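Long-range contact in esterase (Staphylococcus aureus subsp. aureus USA300_TCH1516, PDB 3D7R), which probably hydrolyses ester bonds, as a putative esterase with an alpha/beta hydrolase fold: residues K63-E77 with L81-H93. Sequence-based numbering, arbitrary orientation.
Sequences KHKQPSTLNVKANLE and LDDMQVFRFNFRH. With DMS (dimethyl sulfoxide), chain O.
The side-chain amide of Q85 hydrogen-bonds to both backbone polar atoms of H64. H64 N donates to OE1 of Q85 over 2.7 Å, on a lone pair in the carbonyl plane, while NE2 of Q85 returns a bond to H64 O at 2.8 Å (N-H...O 162°), and this pair of bonds fixes the amide's rotation. The extended chain beyond CG (chi2 180°) carries the amide out to the loop, where K63 CD packs beside it. F87 CZ reaches the same H64 O with the ring edge, and H64 NE2 is hydrogen-bonded to W116 NE1. The next amide, K65 N, donates to the oxygen of a dimethyl sulfoxide, probably from the crystallisation liquor. Further along, the short strand segments 75-77 and 84-90 run antiparallel, their N-to-C directions 158° apart, as the hairpin at one edge of the alpha/beta hydrolase sheet. N75 and N90 exchange N-H...O bonds both ways, as do E77 and R88, with E77 N to R88 O at 2.7 Å and R88 N to E77 O at 2.9 Å. Between them, L76 and F89 form a non-hydrogen-bonded pair: L76 CD1 sits over the centre of one face of the F89 ring, 3.8 Å from the centroid, while V72 CG1 and A74 CB lie at its edge. On the other side of the sheet, N90 ND2 makes a long hydrogen bond (3.3 Å) to E77 OE2 from above the carboxylate plane, and another to E129 OE2. R88 makes salt bridges through NH1 to E129 and NH2 to E160. Two waters donate to N75 OD1; one also donates to N90 OD1 and accepts from H93 N, the other accepts from R92 N.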
# COMPACT_ATOMS: atom_id res chain seq x y z
N LYS A 63 19.49 -5.58 -5.91
CA LYS A 63 18.36 -6.13 -6.64
C LYS A 63 17.46 -6.89 -5.67
O LYS A 63 17.91 -7.70 -4.88
CB LYS A 63 18.84 -7.02 -7.80
CG LYS A 63 19.40 -6.20 -8.99
CD LYS A 63 18.31 -5.29 -9.60
CE LYS A 63 18.77 -4.62 -10.88
NZ LYS A 63 17.98 -3.37 -11.13
N HIS A 64 16.17 -6.60 -5.73
CA HIS A 64 15.21 -7.29 -4.88
C HIS A 64 14.94 -8.70 -5.44
O HIS A 64 14.74 -8.86 -6.64
CB HIS A 64 13.91 -6.51 -4.80
CG HIS A 64 12.92 -7.09 -3.84
ND1 HIS A 64 13.13 -7.10 -2.47
CD2 HIS A 64 11.73 -7.70 -4.04
CE1 HIS A 64 12.11 -7.68 -1.88
NE2 HIS A 64 11.24 -8.05 -2.80
N LYS A 65 14.92 -9.69 -4.56
CA LYS A 65 14.79 -11.09 -4.97
C LYS A 65 13.63 -11.76 -4.26
O LYS A 65 13.34 -11.44 -3.12
CB LYS A 65 16.10 -11.82 -4.64
CG LYS A 65 17.22 -11.60 -5.66
CD LYS A 65 18.55 -12.13 -5.14
CE LYS A 65 19.66 -11.94 -6.18
NZ LYS A 65 20.83 -12.81 -5.91
N GLN A 66 12.95 -12.71 -4.91
CA GLN A 66 11.96 -13.53 -4.19
C GLN A 66 12.61 -14.24 -2.99
O GLN A 66 13.79 -14.56 -3.04
CB GLN A 66 11.26 -14.54 -5.12
CG GLN A 66 12.12 -15.59 -5.76
CD GLN A 66 11.30 -16.45 -6.74
OE1 GLN A 66 10.26 -17.02 -6.38
NE2 GLN A 66 11.78 -16.54 -7.99
N PRO A 67 11.85 -14.45 -1.91
CA PRO A 67 12.44 -15.18 -0.77
C PRO A 67 12.92 -16.56 -1.22
O PRO A 67 12.22 -17.24 -1.97
CB PRO A 67 11.25 -15.32 0.20
CG PRO A 67 10.34 -14.23 -0.18
CD PRO A 67 10.46 -14.05 -1.65
N SER A 68 14.11 -16.96 -0.78
CA SER A 68 14.70 -18.23 -1.22
C SER A 68 13.89 -19.47 -0.83
O SER A 68 13.99 -20.50 -1.48
CB SER A 68 16.14 -18.35 -0.68
OG SER A 68 16.09 -18.31 0.73
N THR A 69 13.08 -19.38 0.22
CA THR A 69 12.39 -20.56 0.74
C THR A 69 10.91 -20.61 0.33
O THR A 69 10.24 -21.63 0.53
CB THR A 69 12.51 -20.63 2.26
OG1 THR A 69 11.92 -19.46 2.84
CG2 THR A 69 13.96 -20.69 2.69
N LEU A 70 10.41 -19.52 -0.27
CA LEU A 70 8.99 -19.41 -0.59
C LEU A 70 8.63 -20.08 -1.90
O LEU A 70 9.20 -19.76 -2.94
CB LEU A 70 8.52 -17.94 -0.59
CG LEU A 70 7.04 -17.71 -0.91
CD1 LEU A 70 6.06 -18.24 0.17
CD2 LEU A 70 6.77 -16.26 -1.17
N ASN A 71 7.69 -21.02 -1.84
CA ASN A 71 7.09 -21.58 -3.05
C ASN A 71 6.02 -20.61 -3.54
O ASN A 71 5.00 -20.43 -2.89
CB ASN A 71 6.50 -22.96 -2.76
CG ASN A 71 5.76 -23.57 -3.96
OD1 ASN A 71 6.25 -23.53 -5.08
ND2 ASN A 71 4.59 -24.15 -3.70
N VAL A 72 6.29 -19.95 -4.66
CA VAL A 72 5.31 -19.07 -5.29
C VAL A 72 4.46 -19.92 -6.24
O VAL A 72 4.99 -20.56 -7.15
CB VAL A 72 5.99 -17.88 -6.03
CG1 VAL A 72 4.96 -17.05 -6.90
CG2 VAL A 72 6.75 -16.99 -5.04
N LYS A 73 3.15 -19.97 -6.00
CA LYS A 73 2.30 -20.87 -6.74
C LYS A 73 1.94 -20.27 -8.09
O LYS A 73 1.80 -21.01 -9.07
CB LYS A 73 1.03 -21.20 -5.95
CG LYS A 73 1.24 -22.13 -4.78
CD LYS A 73 -0.09 -22.30 -4.02
CE LYS A 73 0.05 -23.21 -2.82
NZ LYS A 73 -1.08 -23.01 -1.85
N ALA A 74 1.79 -18.95 -8.15
CA ALA A 74 1.51 -18.30 -9.42
C ALA A 74 2.76 -18.38 -10.28
O ALA A 74 3.87 -18.59 -9.77
CB ALA A 74 1.05 -16.82 -9.22
N ASN A 75 2.59 -18.25 -11.59
CA ASN A 75 3.74 -18.06 -12.48
C ASN A 75 4.29 -16.65 -12.32
O ASN A 75 3.51 -15.68 -12.20
CB ASN A 75 3.35 -18.34 -13.93
CG ASN A 75 2.81 -19.73 -14.11
OD1 ASN A 75 1.62 -19.92 -14.38
ND2 ASN A 75 3.67 -20.74 -13.90
N LEU A 76 5.61 -16.54 -12.30
CA LEU A 76 6.28 -15.26 -12.00
C LEU A 76 7.08 -14.72 -13.18
O LEU A 76 7.87 -15.45 -13.80
CB LEU A 76 7.20 -15.44 -10.78
CG LEU A 76 7.92 -14.23 -10.16
CD1 LEU A 76 6.93 -13.27 -9.52
CD2 LEU A 76 8.92 -14.70 -9.13
N GLU A 77 6.87 -13.45 -13.50
CA GLU A 77 7.63 -12.78 -14.56
C GLU A 77 8.56 -11.77 -13.92
O GLU A 77 8.11 -10.90 -13.16
CB GLU A 77 6.68 -12.07 -15.53
CG GLU A 77 5.82 -13.02 -16.31
CD GLU A 77 4.81 -12.33 -17.21
OE1 GLU A 77 4.83 -11.10 -17.32
OE2 GLU A 77 3.99 -13.04 -17.82
N LEU A 81 11.37 -2.05 -16.11
CA LEU A 81 10.86 -0.92 -16.86
C LEU A 81 11.79 0.23 -16.55
O LEU A 81 11.85 0.72 -15.41
CB LEU A 81 9.42 -0.60 -16.43
CG LEU A 81 8.62 0.44 -17.22
CD1 LEU A 81 8.45 0.03 -18.69
CD2 LEU A 81 7.27 0.68 -16.57
N ASP A 82 12.58 0.63 -17.55
CA ASP A 82 13.57 1.69 -17.38
C ASP A 82 14.49 1.40 -16.19
O ASP A 82 14.69 2.27 -15.34
CB ASP A 82 12.85 3.03 -17.13
CG ASP A 82 11.90 3.42 -18.26
OD1 ASP A 82 12.17 3.04 -19.42
OD2 ASP A 82 10.89 4.11 -17.99
N ASP A 83 15.03 0.19 -16.10
CA ASP A 83 15.90 -0.20 -14.98
C ASP A 83 15.23 -0.43 -13.62
O ASP A 83 15.90 -0.89 -12.70
CB ASP A 83 17.04 0.80 -14.78
CG ASP A 83 18.21 0.56 -15.70
OD1 ASP A 83 18.70 1.55 -16.29
OD2 ASP A 83 18.66 -0.61 -15.84
N MSE A 84 13.95 -0.09 -13.47
CA MSE A 84 13.19 -0.48 -12.27
C MSE A 84 12.74 -1.94 -12.39
O MSE A 84 12.19 -2.32 -13.41
CB MSE A 84 11.94 0.41 -12.11
CG MSE A 84 10.99 -0.04 -10.99
SE MSE A 84 9.52 1.20 -10.62
CE MSE A 84 8.51 1.05 -12.28
N GLN A 85 12.94 -2.73 -11.34
CA GLN A 85 12.41 -4.10 -11.29
C GLN A 85 10.88 -4.08 -11.21
O GLN A 85 10.32 -3.38 -10.37
CB GLN A 85 12.92 -4.84 -10.06
CG GLN A 85 14.39 -5.21 -10.12
CD GLN A 85 14.78 -5.92 -8.87
OE1 GLN A 85 15.05 -5.29 -7.85
NE2 GLN A 85 14.75 -7.24 -8.91
N VAL A 86 10.23 -4.87 -12.07
CA VAL A 86 8.79 -5.10 -11.98
C VAL A 86 8.54 -6.61 -12.02
O VAL A 86 8.91 -7.29 -12.98
CB VAL A 86 7.97 -4.41 -13.10
CG1 VAL A 86 6.46 -4.67 -12.90
CG2 VAL A 86 8.21 -2.89 -13.13
N PHE A 87 7.92 -7.14 -10.97
CA PHE A 87 7.52 -8.55 -10.96
C PHE A 87 6.05 -8.66 -11.36
O PHE A 87 5.24 -7.82 -10.97
CB PHE A 87 7.73 -9.15 -9.56
CG PHE A 87 9.16 -9.15 -9.14
CD1 PHE A 87 9.98 -10.24 -9.47
CD2 PHE A 87 9.71 -8.06 -8.44
CE1 PHE A 87 11.35 -10.24 -9.11
CE2 PHE A 87 11.06 -8.06 -8.06
CZ PHE A 87 11.88 -9.14 -8.40
N ARG A 88 5.71 -9.68 -12.14
CA ARG A 88 4.31 -9.96 -12.42
C ARG A 88 3.98 -11.38 -12.00
O ARG A 88 4.76 -12.30 -12.26
CB ARG A 88 4.02 -9.76 -13.91
CG ARG A 88 4.24 -8.32 -14.37
CD ARG A 88 3.41 -8.03 -15.61
NE ARG A 88 3.82 -6.82 -16.31
CZ ARG A 88 3.17 -6.31 -17.35
NH1 ARG A 88 2.06 -6.90 -17.78
NH2 ARG A 88 3.63 -5.22 -17.96
N PHE A 89 2.84 -11.53 -11.34
CA PHE A 89 2.34 -12.83 -10.96
C PHE A 89 1.08 -13.09 -11.78
O PHE A 89 0.20 -12.22 -11.86
CB PHE A 89 1.89 -12.87 -9.49
CG PHE A 89 2.95 -12.47 -8.49
CD1 PHE A 89 3.51 -13.41 -7.64
CD2 PHE A 89 3.35 -11.13 -8.37
CE1 PHE A 89 4.48 -13.04 -6.70
CE2 PHE A 89 4.29 -10.74 -7.44
CZ PHE A 89 4.87 -11.70 -6.59
N ASN A 90 0.98 -14.28 -12.36
CA ASN A 90 -0.28 -14.68 -12.95
C ASN A 90 -0.52 -16.17 -12.75
O ASN A 90 0.42 -16.94 -12.51
CB ASN A 90 -0.43 -14.22 -14.42
CG ASN A 90 0.75 -14.59 -15.29
OD1 ASN A 90 1.10 -15.77 -15.41
ND2 ASN A 90 1.36 -13.59 -15.91
N PHE A 91 -1.78 -16.57 -12.83
CA PHE A 91 -2.18 -17.95 -12.56
C PHE A 91 -3.11 -18.43 -13.68
O PHE A 91 -3.97 -17.67 -14.15
CB PHE A 91 -2.87 -18.02 -11.20
CG PHE A 91 -3.20 -19.43 -10.73
CD1 PHE A 91 -2.19 -20.37 -10.53
CD2 PHE A 91 -4.51 -19.80 -10.48
CE1 PHE A 91 -2.51 -21.67 -10.09
CE2 PHE A 91 -4.84 -21.10 -10.05
CZ PHE A 91 -3.83 -22.03 -9.86
N ARG A 92 -2.90 -19.66 -14.14
CA ARG A 92 -3.71 -20.24 -15.21
C ARG A 92 -3.81 -19.35 -16.46
O ARG A 92 -4.86 -19.31 -17.12
CB ARG A 92 -5.10 -20.65 -14.68
CG ARG A 92 -5.02 -21.90 -13.79
CD ARG A 92 -6.32 -22.22 -13.05
NE ARG A 92 -6.12 -23.38 -12.19
CZ ARG A 92 -6.99 -23.81 -11.28
NH1 ARG A 92 -8.14 -23.17 -11.12
NH2 ARG A 92 -6.71 -24.87 -10.54
N HIS A 93 -2.71 -18.66 -16.78
CA HIS A 93 -2.65 -17.79 -17.97
C HIS A 93 -3.65 -16.62 -17.94
O HIS A 93 -4.01 -16.06 -18.99
CB HIS A 93 -2.84 -18.62 -19.24
CG HIS A 93 -1.62 -19.39 -19.66
ND1 HIS A 93 -0.44 -18.77 -20.01
CD2 HIS A 93 -1.41 -20.71 -19.81
CE1 HIS A 93 0.45 -19.68 -20.35
NE2 HIS A 93 -0.11 -20.87 -20.25
S DMS O . 17.72 -9.21 -2.09
O DMS O . 15.94 -9.02 -1.91
C1 DMS O . 18.56 -7.88 -1.18
C2 DMS O . 18.30 -10.66 -1.15
O HOH W 1 -0.47 -21.27 -13.47
O HOH W 2 -0.12 -18.20 -15.66